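Local coordinates for glutamate receptor kainate-like protein (Pleurobrachia bachei, PDB 4ZDM), which binds glycine in a ligand-binding domain and probably acts as a subunit of a glycine-activated ion channel of the glutamate receptor family, at residues 42-47 / 245-250; 176-181 / 197-202. All blocks are in the same frame, centred on the assembly; numbering follows the deposited sequence.

Contact 1. Residues 42-47 / 245-250; sequences VEIVSM and SELYAK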
loop_
_atom_site.group_PDB
_atom_site.type_symbol
_atom_site.label_atom_id
_atom_site.label_comp_id
_atom_site.label_asym_id
_atom_site.label_seq_id
_atom_site.Cartn_x
_atom_site.Cartn_y
_atom_site.Cartn_z
ATOM N N VAL A 42 -12.877 -8.426 -12.080
ATOM C CA VAL A 42 -11.572 -8.115 -12.619
ATOM C C VAL A 42 -11.750 -7.200 -13.817
ATOM O O VAL A 42 -11.032 -6.221 -13.961
ATOM C CB VAL A 42 -10.827 -9.435 -12.965
ATOM C CG1 VAL A 42 -9.532 -9.146 -13.658
ATOM C CG2 VAL A 42 -10.622 -10.221 -11.682
ATOM N N GLU A 43 -12.731 -7.517 -14.675
ATOM C CA GLU A 43 -12.993 -6.648 -15.804
ATOM C C GLU A 43 -13.583 -5.293 -15.388
ATOM O O GLU A 43 -13.197 -4.230 -15.920
ATOM C CB GLU A 43 -13.914 -7.339 -16.825
ATOM C CG GLU A 43 -13.220 -8.555 -17.431
ATOM C CD GLU A 43 -13.870 -9.048 -18.728
ATOM O OE1 GLU A 43 -13.983 -10.280 -18.825
ATOM O OE2 GLU A 43 -14.168 -8.193 -19.597
ATOM N N ILE A 44 -14.455 -5.273 -14.384
ATOM C CA ILE A 44 -14.960 -4.006 -13.866
ATOM C C ILE A 44 -13.809 -3.123 -13.391
ATOM O O ILE A 44 -13.742 -1.929 -13.676
ATOM C CB ILE A 44 -15.987 -4.213 -12.740
ATOM C CG1 ILE A 44 -17.270 -4.797 -13.302
ATOM C CG2 ILE A 44 -16.268 -2.913 -11.956
ATOM C CD1 ILE A 44 -18.293 -5.184 -12.246
ATOM N N VAL A 45 -12.899 -3.700 -12.625
ATOM C CA VAL A 45 -11.780 -2.941 -12.104
ATOM C C VAL A 45 -10.869 -2.426 -13.224
ATOM O O VAL A 45 -10.364 -1.301 -13.124
ATOM C CB VAL A 45 -10.985 -3.783 -11.057
ATOM C CG1 VAL A 45 -9.625 -3.176 -10.753
ATOM C CG2 VAL A 45 -11.820 -3.938 -9.775
ATOM N N SER A 46 -10.599 -3.248 -14.231
ATOM C CA SER A 46 -9.793 -2.781 -15.345
ATOM C C SER A 46 -10.414 -1.565 -16.013
ATOM O O SER A 46 -9.715 -0.565 -16.259
ATOM C CB SER A 46 -9.592 -3.918 -16.309
ATOM O OG SER A 46 -8.870 -3.444 -17.437
ATOM N N MET A 47 -11.710 -1.607 -16.277
ATOM C CA MET A 47 -12.368 -0.464 -16.880
ATOM C C MET A 47 -12.385 0.742 -15.946
ATOM O O MET A 47 -12.220 1.887 -16.372
ATOM C CB MET A 47 -13.797 -0.842 -17.296
ATOM C CG MET A 47 -13.872 -1.889 -18.351
ATOM S SD MET A 47 -15.582 -2.181 -18.887
ATOM C CE MET A 47 -16.454 -2.064 -17.306
ATOM N N SER A 245 -24.512 -6.467 -16.184
ATOM C CA SER A 245 -25.318 -7.607 -16.585
ATOM C C SER A 245 -24.731 -8.363 -17.737
ATOM O O SER A 245 -24.734 -9.593 -17.752
ATOM C CB SER A 245 -26.720 -7.158 -16.949
ATOM O OG SER A 245 -27.371 -6.760 -15.782
ATOM N N GLU A 246 -24.193 -7.653 -18.721
ATOM C CA GLU A 246 -23.564 -8.314 -19.871
ATOM C C GLU A 246 -22.303 -9.080 -19.499
ATOM O O GLU A 246 -22.089 -10.187 -19.999
ATOM C CB GLU A 246 -23.232 -7.288 -20.958
ATOM C CG GLU A 246 -24.444 -6.656 -21.642
ATOM C CD GLU A 246 -24.061 -5.426 -22.479
ATOM O OE1 GLU A 246 -22.866 -5.007 -22.463
ATOM O OE2 GLU A 246 -24.964 -4.883 -23.158
ATOM N N LEU A 247 -21.493 -8.533 -18.592
ATOM C CA LEU A 247 -20.310 -9.272 -18.113
ATOM C C LEU A 247 -20.713 -10.523 -17.408
ATOM O O LEU A 247 -20.106 -11.572 -17.606
ATOM C CB LEU A 247 -19.457 -8.389 -17.181
ATOM C CG LEU A 247 -18.648 -7.292 -17.801
ATOM C CD1 LEU A 247 -18.100 -6.346 -16.771
ATOM C CD2 LEU A 247 -17.486 -7.932 -18.606
ATOM N N TYR A 248 -21.700 -10.419 -16.530
ATOM C CA TYR A 248 -22.135 -11.587 -15.784
ATOM C C TYR A 248 -22.616 -12.669 -16.737
ATOM O O TYR A 248 -22.232 -13.844 -16.633
ATOM C CB TYR A 248 -23.224 -11.217 -14.789
ATOM C CG TYR A 248 -23.476 -12.290 -13.764
ATOM C CD1 TYR A 248 -24.306 -13.358 -14.074
ATOM C CD2 TYR A 248 -22.876 -12.253 -12.525
ATOM C CE1 TYR A 248 -24.513 -14.361 -13.164
ATOM C CE2 TYR A 248 -23.110 -13.231 -11.601
ATOM C CZ TYR A 248 -23.908 -14.270 -11.919
ATOM O OH TYR A 248 -24.139 -15.281 -11.012
ATOM N N ALA A 249 -23.447 -12.279 -17.678
ATOM C CA ALA A 249 -23.935 -13.245 -18.670
ATOM C C ALA A 249 -22.819 -13.857 -19.487
ATOM O O ALA A 249 -22.848 -15.083 -19.818
ATOM C CB ALA A 249 -24.970 -12.574 -19.577
ATOM N N LYS A 250 -21.798 -13.076 -19.841
ATOM C CA LYS A 250 -20.685 -13.626 -20.582
ATOM C C LYS A 250 -19.999 -14.752 -19.805
ATOM O O LYS A 250 -19.668 -15.826 -20.373
ATOM C CB LYS A 250 -19.684 -12.532 -20.928
ATOM C CG LYS A 250 -18.472 -13.041 -21.662
ATOM C CD LYS A 250 -17.503 -11.944 -22.033
ATOM C CE LYS A 250 -16.747 -11.502 -20.819
ATOM N NZ LYS A 250 -15.719 -10.531 -21.260
#
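K250 and E43 form a salt bridge between two helices, with K250 NZ 3.0 Å from E43 OE1 on the syn lone pair, the side facing the other oxygen. The same ammonium makes a weak hydrogen bond to E43 OE2 at 3.3 Å, so it straddles both carboxylate oxygens, though unequally. OE1 is gripped a second time by the hydroxyl of Y251, the residue that follows K250, which should help fix the carboxylate's rotation. The two charged chains come from opposite directions: K250 leaves its helix with CG anti to the backbone N (chi1 178°) and bends at chi3, while E43 is extended beyond CG. An alanine at E43 is likely to leave the K250 ammonium without its carboxylate mate and Y251 OH without this partner. In the clamshell fold of glutamate receptor ligand-binding domains, these helices, 40-52 and 243-254, lie on the first lobe. Their short segments run roughly antiparallel, at 142°, with axes 11.1 Å apart, a spacing that side chains must bridge. L247 does so with its fork: CD2 lies against the E43 chain, 3.5 Å from E43 OE2 and 4.0 Å from E43 CB, whereas CD1 meets I44 CG1 at 3.9 Å. I44 also packs on I238 of helix 228-240 and on F219 of strand 205-221.

Contact 2. Residues 176-181 / 197-202; sequences EGLERM and YATKGE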
loop_
_atom_site.group_PDB
_atom_site.type_symbol
_atom_site.label_atom_id
_atom_site.label_comp_id
_atom_site.label_asym_id
_atom_site.label_seq_id
_atom_site.Cartn_x
_atom_site.Cartn_y
_atom_site.Cartn_z
ATOM N N GLU A 176 -15.925 -25.472 0.039
ATOM C CA GLU A 176 -16.203 -26.574 0.926
ATOM C C GLU A 176 -17.698 -26.750 1.142
ATOM O O GLU A 176 -18.204 -27.871 1.170
ATOM C CB GLU A 176 -15.490 -26.399 2.262
ATOM C CG GLU A 176 -15.666 -27.625 3.101
ATOM C CD GLU A 176 -14.949 -27.548 4.424
ATOM O OE1 GLU A 176 -14.169 -26.598 4.612
ATOM O OE2 GLU A 176 -15.157 -28.469 5.257
ATOM N N GLY A 177 -18.443 -25.655 1.271
ATOM C CA GLY A 177 -19.887 -25.786 1.405
ATOM C C GLY A 177 -20.520 -26.447 0.190
ATOM O O GLY A 177 -21.407 -27.291 0.300
ATOM N N LEU A 178 -20.096 -26.037 -0.985
ATOM C CA LEU A 178 -20.614 -26.626 -2.221
ATOM C C LEU A 178 -20.285 -28.097 -2.299
ATOM O O LEU A 178 -21.114 -28.901 -2.693
ATOM C CB LEU A 178 -20.053 -25.917 -3.447
ATOM C CG LEU A 178 -20.407 -24.443 -3.634
ATOM C CD1 LEU A 178 -19.515 -23.876 -4.714
ATOM C CD2 LEU A 178 -21.816 -24.335 -4.038
ATOM N N GLU A 179 -19.079 -28.449 -1.886
ATOM C CA GLU A 179 -18.682 -29.847 -1.884
ATOM C C GLU A 179 -19.550 -30.694 -0.969
ATOM O O GLU A 179 -19.953 -31.802 -1.342
ATOM C CB GLU A 179 -17.235 -29.916 -1.473
ATOM C CG GLU A 179 -16.646 -31.273 -1.485
ATOM C CD GLU A 179 -15.184 -31.175 -1.124
ATOM O OE1 GLU A 179 -14.862 -31.233 0.109
ATOM O OE2 GLU A 179 -14.389 -30.929 -2.071
ATOM N N ARG A 180 -19.803 -30.203 0.243
ATOM C CA ARG A 180 -20.637 -30.937 1.167
ATOM C C ARG A 180 -22.044 -31.069 0.639
ATOM O O ARG A 180 -22.708 -32.119 0.786
ATOM C CB ARG A 180 -20.660 -30.257 2.520
ATOM C CG ARG A 180 -19.396 -30.343 3.304
ATOM C CD ARG A 180 -19.314 -31.689 3.984
ATOM N NE ARG A 180 -20.248 -31.853 5.099
ATOM C CZ ARG A 180 -20.011 -31.472 6.352
ATOM N NH1 ARG A 180 -18.894 -30.839 6.695
ATOM N NH2 ARG A 180 -20.913 -31.709 7.265
ATOM N N MET A 181 -22.555 -30.003 0.034
ATOM C CA MET A 181 -23.878 -30.063 -0.566
ATOM C C MET A 181 -23.967 -31.118 -1.673
ATOM O O MET A 181 -24.929 -31.897 -1.744
ATOM C CB MET A 181 -24.237 -28.686 -1.139
ATOM C CG MET A 181 -25.582 -28.597 -1.846
ATOM S SD MET A 181 -25.771 -27.052 -2.729
ATOM C CE MET A 181 -24.686 -27.324 -4.096
ATOM N N TYR A 197 -24.591 -19.761 -10.488
ATOM C CA TYR A 197 -23.486 -19.958 -11.402
ATOM C C TYR A 197 -22.687 -21.204 -10.979
ATOM O O TYR A 197 -22.312 -22.043 -11.798
ATOM C CB TYR A 197 -22.577 -18.715 -11.428
ATOM C CG TYR A 197 -21.261 -18.928 -12.132
ATOM C CD1 TYR A 197 -20.184 -19.453 -11.446
ATOM C CD2 TYR A 197 -21.095 -18.612 -13.489
ATOM C CE1 TYR A 197 -18.978 -19.690 -12.072
ATOM C CE2 TYR A 197 -19.868 -18.842 -14.131
ATOM C CZ TYR A 197 -18.830 -19.387 -13.399
ATOM O OH TYR A 197 -17.614 -19.608 -14.031
ATOM N N ALA A 198 -22.394 -21.315 -9.697
ATOM C CA ALA A 198 -21.515 -22.375 -9.173
ATOM C C ALA A 198 -22.113 -23.752 -9.416
ATOM O O ALA A 198 -21.343 -24.729 -9.530
ATOM C CB ALA A 198 -21.249 -22.174 -7.679
ATOM N N THR A 199 -23.438 -23.832 -9.499
ATOM C CA THR A 199 -24.148 -25.099 -9.689
ATOM C C THR A 199 -24.813 -25.227 -11.035
ATOM O O THR A 199 -25.669 -26.091 -11.229
ATOM C CB THR A 199 -25.214 -25.309 -8.571
ATOM O OG1 THR A 199 -26.192 -24.253 -8.573
ATOM C CG2 THR A 199 -24.523 -25.397 -7.243
ATOM N N LYS A 200 -24.402 -24.396 -11.988
ATOM C CA LYS A 200 -24.955 -24.429 -13.337
ATOM C C LYS A 200 -24.776 -25.814 -13.933
ATOM O O LYS A 200 -23.692 -26.379 -13.874
ATOM C CB LYS A 200 -24.270 -23.378 -14.218
ATOM C CG LYS A 200 -24.882 -23.197 -15.608
ATOM C CD LYS A 200 -24.066 -22.197 -16.454
ATOM C CE LYS A 200 -24.442 -22.239 -17.945
ATOM N NZ LYS A 200 -23.239 -22.452 -18.859
ATOM N N GLY A 201 -25.879 -26.373 -14.394
ATOM C CA GLY A 201 -25.868 -27.677 -15.048
ATOM C C GLY A 201 -25.928 -28.889 -14.132
ATOM O O GLY A 201 -25.969 -30.026 -14.613
ATOM N N GLU A 202 -25.958 -28.670 -12.820
ATOM C CA GLU A 202 -26.041 -29.762 -11.859
ATOM C C GLU A 202 -27.523 -30.031 -11.611
ATOM O O GLU A 202 -28.144 -29.442 -10.731
ATOM C CB GLU A 202 -25.282 -29.401 -10.567
ATOM C CG GLU A 202 -23.794 -29.194 -10.799
ATOM C CD GLU A 202 -23.044 -28.778 -9.563
ATOM O OE1 GLU A 202 -23.266 -29.379 -8.493
ATOM O OE2 GLU A 202 -22.188 -27.879 -9.681
#
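M181 reaches from its helix to the methyl of T199, and its atoms close the distance step by step. M181 CB is 6.9 Å and M181 CG 6.4 Å from T199 CG2, and neither meets anything of 197-202. SD has come to 5.0 Å from T199 CG2, and the terminal CE touches that methyl at 3.7 Å. CG stands anti to the backbone N (chi1 178°), which carries the chain outward, and the chain bends at chi3 (73°), which brings CE to T199 CG2; the two side chains cross at about a right angle. The same CE lies 4.1 Å from L178 CD2, one helical turn back, making one apolar patch of the two side chains. L178 adds both branches to it: CD1 packs on A198 CB at 3.8 Å and CD2 approaches T199 CG2 more loosely, at 4.3 Å. Helix 174-182 is the connection of a beta-alpha-beta crossover from strand 169-171 to strand 186-192, which pair in parallel with strand 140-144 between them. F188 of that sheet touches L178 and M181, and L119 of strand 112-121 touches M181 and T199. On the other segment A198 ends helix 194-198, and the chain leaves through a type II turn from T199 to E202, closed by E202 N to T199 O at 3.0 Å, with G201 at positive phi. T199 OG1 is hydrogen-bonded to I195 O in the preceding helical turn, which probably helps hold the rotamer (chi1 60°) that turns CG2 toward M181. E202 OE1 forms a salt bridge with R182, the residue after M181.

Overall arrangement
Contact 1 and contact 2 have centres 22 Å apart, and along the chain both segments of contact 2 fall between those of contact 1. By analogy with other glutamate receptors, they belong to the first and second lobes of the clamshell. Bound glycine lies about 13 Å from the side chain of I44 and about 12 Å from that of A198, so neither contact lines the pocket, which includes R101, R147 and E191. Helix 243-254 joins the two regions: Y248 OH packs against Y197 CB at 3.8 Å, K200 NZ bonds to E252 O, and K255, just beyond the helix, makes a cation-pi interaction with Y197.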